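PDB 3G7Q: valine-pyruvate aminotransferase from Salmonella typhimurium, which probably catalyses the pyridoxal phosphate-dependent transfer of an amino group from L-valine to pyruvate, giving 3-methyl-2-oxobutanoate and L-alanine. Local coordinates for residues E329-H334 with L342-K347; T193-T198 with K335-I340; A42-M47 with P309-R314. All coordinates share one frame; numbering follows the deposited sequence.

In the fold
From the N terminus, 42-47 leads into helix 45-61 and finds its partner in contact 3 only on helix 299-325, which closes a loop of some 260 residues holding all seven strands of the larger sheet. Within that span comes 193-198, on the way from strand 181-187 to helix 199-211; its partner 335-340 lies beyond helix 299-325, and contacts 2 and 3 therefore cross. Contact 1 is local, a hairpin whose turn is 335-340, so it crosses contact 2 as well and follows contact 3 in series. His334 packs on Asn195, and Ile340 on Tyr311, linking the six-stranded sheet, the loop after strand 181-187 and the long helix.

Contact 1: residues E329-H334 with L342-K347; sequences ERCLIH and LWLWFK
Leu332 and Trp345 run alongside each other from neighbouring strands, their ends directed alike. Leu332 CD1 approaches the six-membered ring of the Trp345 indole obliquely, an off-centre CH-pi contact with CD1 3.6 Å from Trp345 CE3. Lys347 adds its aliphatic part, CB lying above the rim of the Trp345 ring. A leucine suits this place because a single methyl, CD1, packs against both the indole and the aliphatic part of Lys347. From the sheet's other face, Ile333 and Leu344 also extend together, with Ile333 CG1 4.1 Å from Leu344 CD2. Just before the strand, Cys331 SG is turned anti to its own N (chi1 -174°), which brings it obliquely to the Phe346 ring, 3.8 Å from CE1. Arg330 O meets that ring at its edge, in plane, 3.4 Å from Phe346 CD1. The backbones are joined by Leu332 N to Trp345 O (2.8 Å), Trp345 N to Leu332 O (2.7 Å) and His334 N to Trp343 O (2.9 Å). Beyond them a water bridges His334 O and Trp343 N. Helices 299-325 and 396-416 cover the Ile333 and Leu344 side. This is an antiparallel beta hairpin, strands 332-334 and 341-345, at the centre of the six-stranded mixed sheet.

Contact 2: residues T193-T198 with K335-I340; sequences TGNVIT and KPEGAI
Gly194 and Glu337 join two irregular loops, the one that precedes helix 199-211 and the turn of the hairpin formed by strands 332-334 and 341-345. Glu337 reaches the other loop with both its backbone and its carboxylate. Glu337 N donates to Gly194 O at 2.9 Å, a bent bond, while Glu337 OE1 accepts from Val196 N at 2.9 Å. That N-H comes from above the carboxylate plane, 38° out of it. Glu337 CG stands anti to the carbonyl carbon (chi1 -63°) and the chain is extended beyond it, long enough to carry OE1 to a backbone N two residues past Gly194. Between these two bonds the apolar parts close up: Val196 CG2, turned across the glutamate stem, lies 3.5 Å from Glu337 CB. The beta-branched valine thus covers the methylene part of a side chain whose end is charged.

Gly194 suits its place because Gly338 O, 3.1 Å from Gly194 CA, occupies the side on which a side chain would stand, and its positive phi favours glycine as well.

In the next shell Lys167 forms a salt bridge with Glu337 OE1 and also donates to Asn195 OD1 and Val196 O. The Asn195 amide and the Glu337 carboxylate run alongside, their planes 27° apart, and the shared lysine would be expected to ease the approach of their two acceptor oxygens. A water lies near Val196 O and Glu337 OE2, 2.9 Å and 2.7 Å away respectively. Further back, the loop holds its own shape through an ST turn, in which Thr193 OG1 accepts from Asn195 N at 3.0 Å.

Contact 3: residues A42-M47 with P309-R314; sequences AHIPAM and PFYYQR
Ala42 starts the approach to helix 45-61 and meets helix 299-325 through Phe310 and Tyr311, so that the contact packs the N-terminal lead-in of one helix against the side of another. The backbone N of Ala42 donates to Tyr311 OH at 2.9 Å, coming in at the edge of the phenol near its plane. Ala42 CB lies 3.5 Å from Phe310 CE1 and 3.6 Å from Tyr311 OH, a methyl small enough to sit close to both aromatic residues. The chain then turns His43 away from the helix, toward the second subunit, where it packs on Asn70 of that chain.

Ile44, at the N-cap position of helix 45-61, points back to the contact. Ile44 and Phe310 extend toward each other's backbone and overlap in passing, which lays the isoleucine along the flat ring. Phe310 CG is anti to its N (chi1 175°), directing the ring out from the helix toward Ile44. Beta-branching serves well here: the CG1 branch covers the ring and carries Ile44 CD1 on to Tyr311 CE2 at 3.9 Å, while the other branch, CG2, lies near Phe310 CD2. Tyr311 in turn has one face beneath Phe310 CD1, and its ring touches Pro41, Ile340 and Tyr392. Over the centre of the Phe310 ring sits Ile44 CG1, a CH-pi contact 3.6 Å from the centroid and only 10° off the ring normal.

Contact 1: residues E329-H334 with L342-K347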
ATOM      1  N   GLU A 329     -19.441   8.789  38.772  1.00 28.87           N
ATOM      2  CA  GLU A 329     -20.429   7.747  39.090  1.00 29.02           C
ATOM      3  C   GLU A 329     -21.049   7.127  37.840  1.00 31.00           C
ATOM      4  O   GLU A 329     -21.623   6.057  37.935  1.00 33.86           O
ATOM      5  CB  GLU A 329     -21.551   8.274  40.022  1.00 31.17           C
ATOM      6  CG  GLU A 329     -20.902   8.728  41.344  1.00 37.02           C
ATOM      7  CD  GLU A 329     -21.842   8.928  42.505  1.00 50.03           C
ATOM      8  OE1 GLU A 329     -23.058   9.059  42.291  1.00 44.30           O
ATOM      9  OE2 GLU A 329     -21.330   8.985  43.654  1.00 58.38           O
ATOM     10  N   ARG A 330     -20.935   7.800  36.699  0.50 30.92           N
ATOM     11  CA  ARG A 330     -21.505   7.311  35.441  0.50 30.96           C
ATOM     12  C   ARG A 330     -20.514   7.258  34.273  0.50 31.82           C
ATOM     13  O   ARG A 330     -20.869   6.762  33.208  0.50 29.45           O
ATOM     14  CB  ARG A 330     -22.695   8.191  35.068  0.50 33.40           C
ATOM     15  CG  ARG A 330     -23.851   8.107  36.060  0.50 29.99           C
ATOM     16  CD  ARG A 330     -24.529   6.799  35.982  0.50 38.00           C
ATOM     17  NE  ARG A 330     -25.703   6.745  36.844  0.50 35.77           N
ATOM     18  CZ  ARG A 330     -25.754   6.243  38.072  0.50 37.67           C
ATOM     19  NH1 ARG A 330     -24.692   5.719  38.665  0.50 35.83           N
ATOM     20  NH2 ARG A 330     -26.916   6.253  38.715  0.50 40.16           N
ATOM     21  N   CYS A 331     -19.312   7.816  34.447  1.00 31.30           N
ATOM     22  CA  CYS A 331     -18.283   7.753  33.400  1.00 29.12           C
ATOM     23  C   CYS A 331     -16.874   7.965  33.930  1.00 31.36           C
ATOM     24  O   CYS A 331     -16.543   9.057  34.407  1.00 30.32           O
ATOM     25  CB  CYS A 331     -18.590   8.805  32.330  1.00 29.97           C
ATOM     26  SG  CYS A 331     -17.484   8.737  30.860  1.00 32.65           S
ATOM     27  N   LEU A 332     -16.061   6.913  33.880  1.00 28.74           N
ATOM     28  CA  LEU A 332     -14.642   6.997  34.198  1.00 28.03           C
ATOM     29  C   LEU A 332     -13.914   7.177  32.852  1.00 30.42           C
ATOM     30  O   LEU A 332     -14.260   6.541  31.859  1.00 32.13           O
ATOM     31  CB  LEU A 332     -14.145   5.778  34.942  1.00 29.12           C
ATOM     32  CG  LEU A 332     -14.786   5.551  36.318  1.00 29.27           C
ATOM     33  CD1 LEU A 332     -14.346   4.242  36.960  1.00 32.16           C
ATOM     34  CD2 LEU A 332     -14.469   6.722  37.257  1.00 31.13           C
ATOM     35  N   ILE A 333     -12.910   8.034  32.847  1.00 30.35           N
ATOM     36  CA  ILE A 333     -12.192   8.396  31.631  1.00 28.78           C
ATOM     37  C   ILE A 333     -10.761   7.925  31.767  1.00 30.13           C
ATOM     38  O   ILE A 333     -10.088   8.249  32.741  1.00 28.88           O
ATOM     39  CB  ILE A 333     -12.230   9.921  31.444  1.00 30.67           C
ATOM     40  CG1 ILE A 333     -13.686  10.436  31.350  1.00 31.35           C
ATOM     41  CG2 ILE A 333     -11.451  10.336  30.174  1.00 31.80           C
ATOM     42  CD1 ILE A 333     -13.807  12.005  31.354  1.00 30.32           C
ATOM     43  N   HIS A 334     -10.256   7.158  30.805  1.00 28.12           N
ATOM     44  CA  HIS A 334      -8.853   6.746  30.917  1.00 27.17           C
ATOM     45  C   HIS A 334      -8.012   8.018  30.903  1.00 29.51           C
ATOM     46  O   HIS A 334      -8.289   8.947  30.136  1.00 30.81           O
ATOM     47  CB  HIS A 334      -8.401   5.841  29.777  1.00 28.61           C
ATOM     48  CG  HIS A 334      -7.093   5.163  30.045  1.00 28.10           C
ATOM     49  ND1 HIS A 334      -5.884   5.824  29.966  1.00 29.54           N
ATOM     50  CD2 HIS A 334      -6.805   3.892  30.434  1.00 31.32           C
ATOM     51  CE1 HIS A 334      -4.905   4.982  30.275  1.00 29.83           C
ATOM     52  NE2 HIS A 334      -5.433   3.810  30.581  1.00 29.70           N
ATOM     53  N   LEU A 342     -10.559   9.604  23.577  1.00 29.00           N
ATOM     54  CA  LEU A 342     -10.926   9.412  24.958  1.00 29.11           C
ATOM     55  C   LEU A 342     -11.585   8.022  25.048  1.00 29.55           C
ATOM     56  O   LEU A 342     -12.413   7.623  24.206  1.00 29.94           O
ATOM     57  CB  LEU A 342     -11.839  10.504  25.497  1.00 28.41           C
ATOM     58  CG  LEU A 342     -11.196  11.871  25.687  1.00 30.25           C
ATOM     59  CD1 LEU A 342     -12.286  12.912  26.078  1.00 29.57           C
ATOM     60  CD2 LEU A 342     -10.072  11.827  26.733  1.00 31.36           C
ATOM     61  N   TRP A 343     -11.170   7.289  26.061  1.00 29.01           N
ATOM     62  CA  TRP A 343     -11.697   5.949  26.346  1.00 29.02           C
ATOM     63  C   TRP A 343     -12.564   6.086  27.575  1.00 27.99           C
ATOM     64  O   TRP A 343     -12.072   6.418  28.690  1.00 29.14           O
ATOM     65  CB  TRP A 343     -10.546   4.999  26.564  1.00 29.62           C
ATOM     66  CG  TRP A 343     -10.850   3.574  26.900  1.00 27.09           C
ATOM     67  CD1 TRP A 343     -10.717   2.967  28.101  1.00 29.09           C
ATOM     68  CD2 TRP A 343     -11.223   2.542  25.970  1.00 27.52           C
ATOM     69  NE1 TRP A 343     -11.012   1.646  27.994  1.00 29.37           N
ATOM     70  CE2 TRP A 343     -11.322   1.351  26.699  1.00 29.95           C
ATOM     71  CE3 TRP A 343     -11.506   2.525  24.601  1.00 29.32           C
ATOM     72  CZ2 TRP A 343     -11.681   0.134  26.110  1.00 29.17           C
ATOM     73  CZ3 TRP A 343     -11.844   1.315  24.004  1.00 29.22           C
ATOM     74  CH2 TRP A 343     -11.929   0.141  24.764  1.00 28.00           C
ATOM     75  N   LEU A 344     -13.851   5.805  27.365  1.00 27.81           N
ATOM     76  CA  LEU A 344     -14.872   5.980  28.386  1.00 29.45           C
ATOM     77  C   LEU A 344     -15.292   4.641  28.954  1.00 28.55           C
ATOM     78  O   LEU A 344     -15.681   3.749  28.200  1.00 29.25           O
ATOM     79  CB  LEU A 344     -16.094   6.674  27.795  1.00 29.09           C
ATOM     80  CG  LEU A 344     -15.801   7.965  26.986  1.00 33.82           C
ATOM     81  CD1 LEU A 344     -17.103   8.569  26.416  1.00 30.39           C
ATOM     82  CD2 LEU A 344     -14.981   8.975  27.795  1.00 30.44           C
ATOM     83  N   TRP A 345     -15.216   4.522  30.279  1.00 29.14           N
ATOM     84  CA  TRP A 345     -15.632   3.338  31.010  1.00 28.87           C
ATOM     85  C   TRP A 345     -16.865   3.696  31.842  1.00 29.29           C
ATOM     86  O   TRP A 345     -16.750   4.414  32.825  1.00 28.11           O
ATOM     87  CB  TRP A 345     -14.496   2.814  31.875  1.00 29.23           C
ATOM     88  CG  TRP A 345     -14.845   1.685  32.799  1.00 27.72           C
ATOM     89  CD1 TRP A 345     -15.844   0.753  32.643  1.00 32.03           C
ATOM     90  CD2 TRP A 345     -14.124   1.304  33.982  1.00 26.98           C
ATOM     91  NE1 TRP A 345     -15.827  -0.135  33.703  1.00 31.48           N
ATOM     92  CE2 TRP A 345     -14.780   0.180  34.532  1.00 31.10           C
ATOM     93  CE3 TRP A 345     -13.000   1.812  34.635  1.00 29.53           C
ATOM     94  CZ2 TRP A 345     -14.348  -0.437  35.706  1.00 30.56           C
ATOM     95  CZ3 TRP A 345     -12.583   1.196  35.833  1.00 30.32           C
ATOM     96  CH2 TRP A 345     -13.275   0.097  36.350  1.00 31.73           C
ATOM     97  N   PHE A 346     -18.022   3.193  31.420  1.00 29.34           N
ATOM     98  CA  PHE A 346     -19.307   3.437  32.073  1.00 27.03           C
ATOM     99  C   PHE A 346     -19.390   2.377  33.142  1.00 28.17           C
ATOM    100  O   PHE A 346     -19.994   1.315  32.974  1.00 28.07           O
ATOM    101  CB  PHE A 346     -20.441   3.385  31.045  1.00 27.35           C
ATOM    102  CG  PHE A 346     -20.214   4.309  29.875  1.00 27.38           C
ATOM    103  CD1 PHE A 346     -20.126   5.685  30.063  1.00 28.83           C
ATOM    104  CD2 PHE A 346     -20.050   3.810  28.584  1.00 28.88           C
ATOM    105  CE1 PHE A 346     -19.916   6.526  28.998  1.00 31.10           C
ATOM    106  CE2 PHE A 346     -19.843   4.662  27.519  1.00 32.17           C
ATOM    107  CZ  PHE A 346     -19.765   6.012  27.719  1.00 30.46           C
ATOM    108  N   LYS A 347     -18.733   2.648  34.268  1.00 29.21           N
ATOM    109  CA  LYS A 347     -18.508   1.578  35.261  1.00 31.19           C
ATOM    110  C   LYS A 347     -19.809   0.961  35.758  1.00 31.80           C
ATOM    111  O   LYS A 347     -20.719   1.662  36.144  1.00 35.17           O
ATOM    112  CB  LYS A 347     -17.623   2.044  36.432  1.00 34.50           C
ATOM    113  CG  LYS A 347     -17.295   0.931  37.453  1.00 35.60           C
ATOM    114  CD  LYS A 347     -16.145   1.295  38.424  1.00 35.63           C
ATOM    115  CE  LYS A 347     -15.811   0.103  39.354  1.00 40.45           C
ATOM    116  NZ  LYS A 347     -16.960  -0.218  40.239  1.00 45.88           N
TER
HETATM  117  O   HOH W   1      -9.005   8.444  27.542  1.00 27.71           O

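Contact 2: residues T193-T198 with K335-I340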
ATOM      1  N   THR A 193      -6.985   4.066  24.148  1.00 30.07           N
ATOM      2  CA  THR A 193      -7.062   4.610  25.515  1.00 29.50           C
ATOM      3  C   THR A 193      -6.377   5.910  25.801  1.00 30.26           C
ATOM      4  O   THR A 193      -6.697   6.590  26.775  1.00 30.53           O
ATOM      5  CB  THR A 193      -6.426   3.580  26.464  1.00 30.25           C
ATOM      6  OG1 THR A 193      -5.103   3.274  26.010  1.00 29.44           O
ATOM      7  CG2 THR A 193      -7.241   2.269  26.492  1.00 30.65           C
ATOM      8  N   GLY A 194      -5.401   6.254  24.971  1.00 30.08           N
ATOM      9  CA  GLY A 194      -4.517   7.361  25.248  1.00 31.46           C
ATOM     10  C   GLY A 194      -3.483   6.966  26.314  1.00 30.78           C
ATOM     11  O   GLY A 194      -2.763   7.837  26.852  1.00 31.51           O
ATOM     12  N   ASN A 195      -3.402   5.684  26.661  1.00 30.53           N
ATOM     13  CA  ASN A 195      -2.453   5.260  27.664  1.00 28.25           C
ATOM     14  C   ASN A 195      -1.006   5.405  27.200  1.00 30.19           C
ATOM     15  O   ASN A 195      -0.703   5.184  26.029  1.00 30.18           O
ATOM     16  CB  ASN A 195      -2.660   3.800  28.012  1.00 29.32           C
ATOM     17  CG  ASN A 195      -1.838   3.368  29.224  1.00 27.97           C
ATOM     18  OD1 ASN A 195      -1.829   4.058  30.254  1.00 29.38           O
ATOM     19  ND2 ASN A 195      -1.129   2.234  29.096  1.00 30.56           N
ATOM     20  N   VAL A 196      -0.138   5.723  28.148  1.00 30.29           N
ATOM     21  CA  VAL A 196       1.296   5.735  27.907  1.00 29.78           C
ATOM     22  C   VAL A 196       1.926   4.732  28.873  1.00 29.20           C
ATOM     23  O   VAL A 196       2.034   4.982  30.085  1.00 29.36           O
ATOM     24  CB  VAL A 196       1.901   7.149  28.017  1.00 29.30           C
ATOM     25  CG1 VAL A 196       3.441   7.083  28.071  1.00 29.65           C
ATOM     26  CG2 VAL A 196       1.430   7.993  26.837  1.00 29.95           C
ATOM     27  N   ILE A 197       2.257   3.564  28.359  0.70 27.89           N
ATOM     28  CA  ILE A 197       2.905   2.554  29.167  0.70 27.32           C
ATOM     29  C   ILE A 197       4.121   3.180  29.893  0.70 28.64           C
ATOM     30  O   ILE A 197       4.874   3.947  29.291  0.70 29.66           O
ATOM     31  CB  ILE A 197       3.263   1.345  28.265  0.70 29.08           C
ATOM     32  CG1 ILE A 197       3.877   0.222  29.085  0.70 29.13           C
ATOM     33  CG2 ILE A 197       4.163   1.791  27.070  0.70 27.83           C
ATOM     34  CD1 ILE A 197       4.197  -1.005  28.253  0.70 33.45           C
ATOM     35  N   THR A 198       4.298   2.874  31.176  1.00 29.18           N
ATOM     36  CA  THR A 198       5.329   3.524  31.998  1.00 29.46           C
ATOM     37  C   THR A 198       6.734   3.091  31.593  1.00 28.57           C
ATOM     38  O   THR A 198       6.931   2.025  30.985  1.00 29.43           O
ATOM     39  CB  THR A 198       5.138   3.290  33.498  1.00 28.02           C
ATOM     40  OG1 THR A 198       5.486   1.934  33.849  1.00 30.89           O
ATOM     41  CG2 THR A 198       3.690   3.648  33.949  1.00 29.21           C
ATOM     42  N   LYS A 335      -7.014   8.092  31.771  1.00 29.62           N
ATOM     43  CA  LYS A 335      -6.117   9.266  31.767  1.00 30.05           C
ATOM     44  C   LYS A 335      -5.608   9.521  30.346  1.00 30.58           C
ATOM     45  O   LYS A 335      -5.073   8.649  29.712  1.00 28.03           O
ATOM     46  CB  LYS A 335      -4.957   9.054  32.727  1.00 31.37           C
ATOM     47  CG  LYS A 335      -4.098  10.304  32.810  1.00 36.12           C
ATOM     48  CD  LYS A 335      -2.950  10.079  33.748  1.00 40.15           C
ATOM     49  CE  LYS A 335      -2.243  11.419  33.970  1.00 46.88           C
ATOM     50  NZ  LYS A 335      -1.142  11.237  34.944  1.00 48.63           N
ATOM     51  N   PRO A 336      -5.850  10.720  29.807  1.00 31.49           N
ATOM     52  CA  PRO A 336      -5.471  10.979  28.427  1.00 32.93           C
ATOM     53  C   PRO A 336      -3.997  11.363  28.340  1.00 32.47           C
ATOM     54  O   PRO A 336      -3.644  12.530  28.438  1.00 34.25           O
ATOM     55  CB  PRO A 336      -6.402  12.145  28.041  1.00 35.00           C
ATOM     56  CG  PRO A 336      -6.623  12.829  29.201  1.00 36.66           C
ATOM     57  CD  PRO A 336      -6.581  11.860  30.383  1.00 36.34           C
ATOM     58  N   GLU A 337      -3.138  10.368  28.171  1.00 30.95           N
ATOM     59  CA  GLU A 337      -1.681  10.619  28.169  1.00 29.91           C
ATOM     60  C   GLU A 337      -1.103  10.903  26.781  1.00 30.55           C
ATOM     61  O   GLU A 337       0.051  11.356  26.668  1.00 31.01           O
ATOM     62  CB  GLU A 337      -0.952   9.462  28.874  1.00 28.71           C
ATOM     63  CG  GLU A 337      -1.337   9.323  30.341  1.00 29.29           C
ATOM     64  CD  GLU A 337      -0.563   8.262  31.044  1.00 31.10           C
ATOM     65  OE1 GLU A 337      -0.657   7.088  30.664  1.00 31.00           O
ATOM     66  OE2 GLU A 337       0.162   8.607  31.997  1.00 32.49           O
ATOM     67  N   GLY A 338      -1.899  10.721  25.736  1.00 31.06           N
ATOM     68  CA  GLY A 338      -1.505  11.006  24.388  1.00 31.27           C
ATOM     69  C   GLY A 338      -2.559  10.522  23.431  1.00 31.96           C
ATOM     70  O   GLY A 338      -3.624  10.031  23.845  1.00 30.46           O
ATOM     71  N   ALA A 339      -2.255  10.639  22.143  1.00 30.41           N
ATOM     72  CA  ALA A 339      -3.145  10.307  21.068  1.00 29.52           C
ATOM     73  C   ALA A 339      -4.405  11.215  21.047  1.00 29.65           C
ATOM     74  O   ALA A 339      -4.452  12.259  21.723  1.00 29.82           O
ATOM     75  CB  ALA A 339      -3.502   8.771  21.011  1.00 30.20           C
ATOM     76  N   ILE A 340      -5.364  10.818  20.237  1.00 30.23           N
ATOM     77  CA  ILE A 340      -6.489  11.698  19.866  1.00 29.99           C
ATOM     78  C   ILE A 340      -7.864  11.180  20.297  1.00 29.78           C
ATOM     79  O   ILE A 340      -8.907  11.635  19.781  1.00 30.13           O
ATOM     80  CB  ILE A 340      -6.467  11.941  18.312  1.00 29.61           C
ATOM     81  CG1 ILE A 340      -6.687  10.640  17.506  1.00 30.60           C
ATOM     82  CG2 ILE A 340      -5.145  12.680  17.906  1.00 30.99           C
ATOM     83  CD1 ILE A 340      -6.861  10.845  15.955  1.00 32.42           C
TER
HETATM   84  O   HOH W   2       2.320   7.049  32.058  1.00 33.61           O

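Contact 3: residues A42-M47 with P309-R314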
ATOM      1  N   ALA A  42      -6.943  16.131  13.607  1.00 34.26           N
ATOM      2  CA  ALA A  42      -7.551  17.429  13.445  1.00 36.07           C
ATOM      3  C   ALA A  42      -6.982  18.189  12.269  1.00 35.23           C
ATOM      4  O   ALA A  42      -5.930  17.844  11.744  1.00 34.83           O
ATOM      5  CB  ALA A  42      -7.322  18.238  14.739  1.00 35.75           C
ATOM      6  N   HIS A  43      -7.719  19.200  11.816  1.00 35.67           N
ATOM      7  CA  HIS A  43      -7.212  20.145  10.828  1.00 37.16           C
ATOM      8  C   HIS A  43      -6.806  21.398  11.595  1.00 38.08           C
ATOM      9  O   HIS A  43      -7.627  22.273  11.838  1.00 38.72           O
ATOM     10  CB  HIS A  43      -8.260  20.477   9.785  1.00 40.17           C
ATOM     11  CG  HIS A  43      -8.676  19.295   8.992  1.00 44.11           C
ATOM     12  ND1 HIS A  43      -7.924  18.813   7.944  1.00 51.30           N
ATOM     13  CD2 HIS A  43      -9.743  18.473   9.110  1.00 54.72           C
ATOM     14  CE1 HIS A  43      -8.529  17.754   7.434  1.00 48.07           C
ATOM     15  NE2 HIS A  43      -9.633  17.527   8.122  1.00 54.53           N
ATOM     16  N   ILE A  44      -5.533  21.481  11.960  1.00 33.30           N
ATOM     17  CA  ILE A  44      -5.044  22.581  12.763  1.00 31.74           C
ATOM     18  C   ILE A  44      -4.770  23.715  11.820  1.00 33.91           C
ATOM     19  O   ILE A  44      -3.961  23.562  10.877  1.00 31.94           O
ATOM     20  CB  ILE A  44      -3.787  22.186  13.571  1.00 30.71           C
ATOM     21  CG1 ILE A  44      -4.095  20.978  14.471  1.00 32.97           C
ATOM     22  CG2 ILE A  44      -3.253  23.395  14.333  1.00 29.53           C
ATOM     23  CD1 ILE A  44      -2.877  20.411  15.261  1.00 30.64           C
ATOM     24  N   PRO A  45      -5.445  24.867  12.025  1.00 35.45           N
ATOM     25  CA  PRO A  45      -5.235  25.986  11.074  1.00 35.00           C
ATOM     26  C   PRO A  45      -3.785  26.331  10.760  1.00 36.12           C
ATOM     27  O   PRO A  45      -3.452  26.490   9.585  1.00 32.59           O
ATOM     28  CB  PRO A  45      -5.961  27.151  11.754  1.00 37.58           C
ATOM     29  CG  PRO A  45      -7.051  26.487  12.509  1.00 35.47           C
ATOM     30  CD  PRO A  45      -6.449  25.219  13.048  1.00 37.26           C
ATOM     31  N   ALA A  46      -2.923  26.406  11.784  1.00 32.83           N
ATOM     32  CA  ALA A  46      -1.519  26.716  11.579  1.00 32.37           C
ATOM     33  C   ALA A  46      -0.817  25.652  10.741  1.00 31.50           C
ATOM     34  O   ALA A  46       0.087  25.971   9.935  1.00 30.79           O
ATOM     35  CB  ALA A  46      -0.792  26.914  12.941  1.00 34.47           C
HETATM   36  N   MSE A  47      -1.220  24.396  10.910  1.00 32.14           N
HETATM   37  CA  MSE A  47      -0.634  23.288  10.121  1.00 31.30           C
HETATM   38  C   MSE A  47      -1.124  23.331   8.682  1.00 33.12           C
HETATM   39  O   MSE A  47      -0.336  23.106   7.757  1.00 33.50           O
HETATM   40  CB  MSE A  47      -0.905  21.926  10.762  1.00 31.97           C
HETATM   41  CG  MSE A  47      -0.236  21.747  12.117  1.00 32.03           C
HETATM   42 SE   MSE A  47       1.700  21.912  12.097  0.75 29.19          SE
HETATM   43  CE  MSE A  47       2.094  20.447  10.884  1.00 31.94           C
ATOM     44  N   PRO A 309       0.445  21.252  21.660  1.00 31.04           N
ATOM     45  CA  PRO A 309      -0.431  22.159  22.438  1.00 32.51           C
ATOM     46  C   PRO A 309      -1.876  22.241  21.962  1.00 33.23           C
ATOM     47  O   PRO A 309      -2.783  22.473  22.770  1.00 32.03           O
ATOM     48  CB  PRO A 309       0.241  23.527  22.308  1.00 33.53           C
ATOM     49  CG  PRO A 309       1.517  23.291  21.675  1.00 37.62           C
ATOM     50  CD  PRO A 309       1.567  21.982  21.046  1.00 33.03           C
ATOM     51  N   PHE A 310      -2.082  22.119  20.656  1.00 30.21           N
ATOM     52  CA  PHE A 310      -3.423  22.112  20.101  1.00 30.94           C
ATOM     53  C   PHE A 310      -4.232  20.964  20.687  1.00 31.55           C
ATOM     54  O   PHE A 310      -5.346  21.170  21.159  1.00 30.77           O
ATOM     55  CB  PHE A 310      -3.398  21.979  18.574  1.00 29.87           C
ATOM     56  CG  PHE A 310      -4.777  21.837  17.963  1.00 31.14           C
ATOM     57  CD1 PHE A 310      -5.390  20.598  17.851  1.00 35.84           C
ATOM     58  CD2 PHE A 310      -5.435  22.958  17.492  1.00 34.06           C
ATOM     59  CE1 PHE A 310      -6.680  20.504  17.280  1.00 34.86           C
ATOM     60  CE2 PHE A 310      -6.685  22.856  16.937  1.00 35.78           C
ATOM     61  CZ  PHE A 310      -7.294  21.634  16.839  1.00 34.33           C
ATOM     62  N   TYR A 311      -3.697  19.742  20.626  1.00 30.05           N
ATOM     63  CA  TYR A 311      -4.429  18.591  21.132  1.00 30.71           C
ATOM     64  C   TYR A 311      -4.569  18.613  22.650  1.00 31.93           C
ATOM     65  O   TYR A 311      -5.560  18.170  23.172  1.00 30.05           O
ATOM     66  CB  TYR A 311      -3.755  17.294  20.690  1.00 28.98           C
ATOM     67  CG  TYR A 311      -3.954  16.970  19.210  1.00 28.46           C
ATOM     68  CD1 TYR A 311      -5.125  16.406  18.767  1.00 31.19           C
ATOM     69  CD2 TYR A 311      -2.953  17.213  18.268  1.00 32.62           C
ATOM     70  CE1 TYR A 311      -5.300  16.095  17.458  1.00 34.04           C
ATOM     71  CE2 TYR A 311      -3.129  16.900  16.918  1.00 30.24           C
ATOM     72  CZ  TYR A 311      -4.308  16.360  16.521  1.00 32.56           C
ATOM     73  OH  TYR A 311      -4.538  16.023  15.204  1.00 33.48           O
ATOM     74  N   TYR A 312      -3.557  19.096  23.355  1.00 30.25           N
ATOM     75  CA  TYR A 312      -3.627  19.153  24.818  1.00 30.49           C
ATOM     76  C   TYR A 312      -4.784  20.067  25.244  1.00 31.81           C
ATOM     77  O   TYR A 312      -5.605  19.723  26.113  1.00 32.05           O
ATOM     78  CB  TYR A 312      -2.307  19.621  25.374  1.00 32.29           C
ATOM     79  CG  TYR A 312      -2.296  19.675  26.889  1.00 33.05           C
ATOM     80  CD1 TYR A 312      -2.402  18.513  27.638  1.00 39.48           C
ATOM     81  CD2 TYR A 312      -2.197  20.871  27.536  1.00 39.25           C
ATOM     82  CE1 TYR A 312      -2.391  18.560  29.039  1.00 43.39           C
ATOM     83  CE2 TYR A 312      -2.188  20.924  28.920  1.00 44.91           C
ATOM     84  CZ  TYR A 312      -2.276  19.760  29.650  1.00 42.85           C
ATOM     85  OH  TYR A 312      -2.254  19.843  31.027  1.00 47.11           O
ATOM     86  N   GLN A 313      -4.912  21.201  24.585  1.00 32.73           N
ATOM     87  CA  GLN A 313      -6.014  22.089  24.924  1.00 32.25           C
ATOM     88  C   GLN A 313      -7.357  21.472  24.586  1.00 30.27           C
ATOM     89  O   GLN A 313      -8.338  21.617  25.347  1.00 30.57           O
ATOM     90  CB  GLN A 313      -5.913  23.373  24.149  1.00 35.02           C
ATOM     91  CG  GLN A 313      -6.868  24.419  24.678  1.00 45.08           C
ATOM     92  CD  GLN A 313      -7.243  25.416  23.645  1.00 65.79           C
ATOM     93  OE1 GLN A 313      -6.761  26.555  23.652  1.00 69.36           O
ATOM     94  NE2 GLN A 313      -8.114  24.994  22.722  1.00 78.73           N
ATOM     95  N   ARG A 314      -7.409  20.818  23.437  0.50 31.05           N
ATOM     96  CA  ARG A 314      -8.644  20.214  22.968  0.50 31.48           C
ATOM     97  C   ARG A 314      -9.088  19.040  23.858  0.50 30.86           C
ATOM     98  O   ARG A 314     -10.278  18.886  24.117  0.50 29.55           O
ATOM     99  CB  ARG A 314      -8.517  19.821  21.489  0.50 31.94           C
ATOM    100  CG  ARG A 314      -9.836  19.614  20.765  0.50 33.79           C
ATOM    101  CD  ARG A 314     -10.696  20.928  20.781  0.50 41.71           C
ATOM    102  NE  ARG A 314     -10.190  21.991  19.910  0.50 46.29           N
ATOM    103  CZ  ARG A 314     -10.466  22.104  18.608  0.50 41.85           C
ATOM    104  NH1 ARG A 314     -11.225  21.216  17.977  0.50 35.19           N
ATOM    105  NH2 ARG A 314      -9.967  23.109  17.915  0.50 50.22           N
TER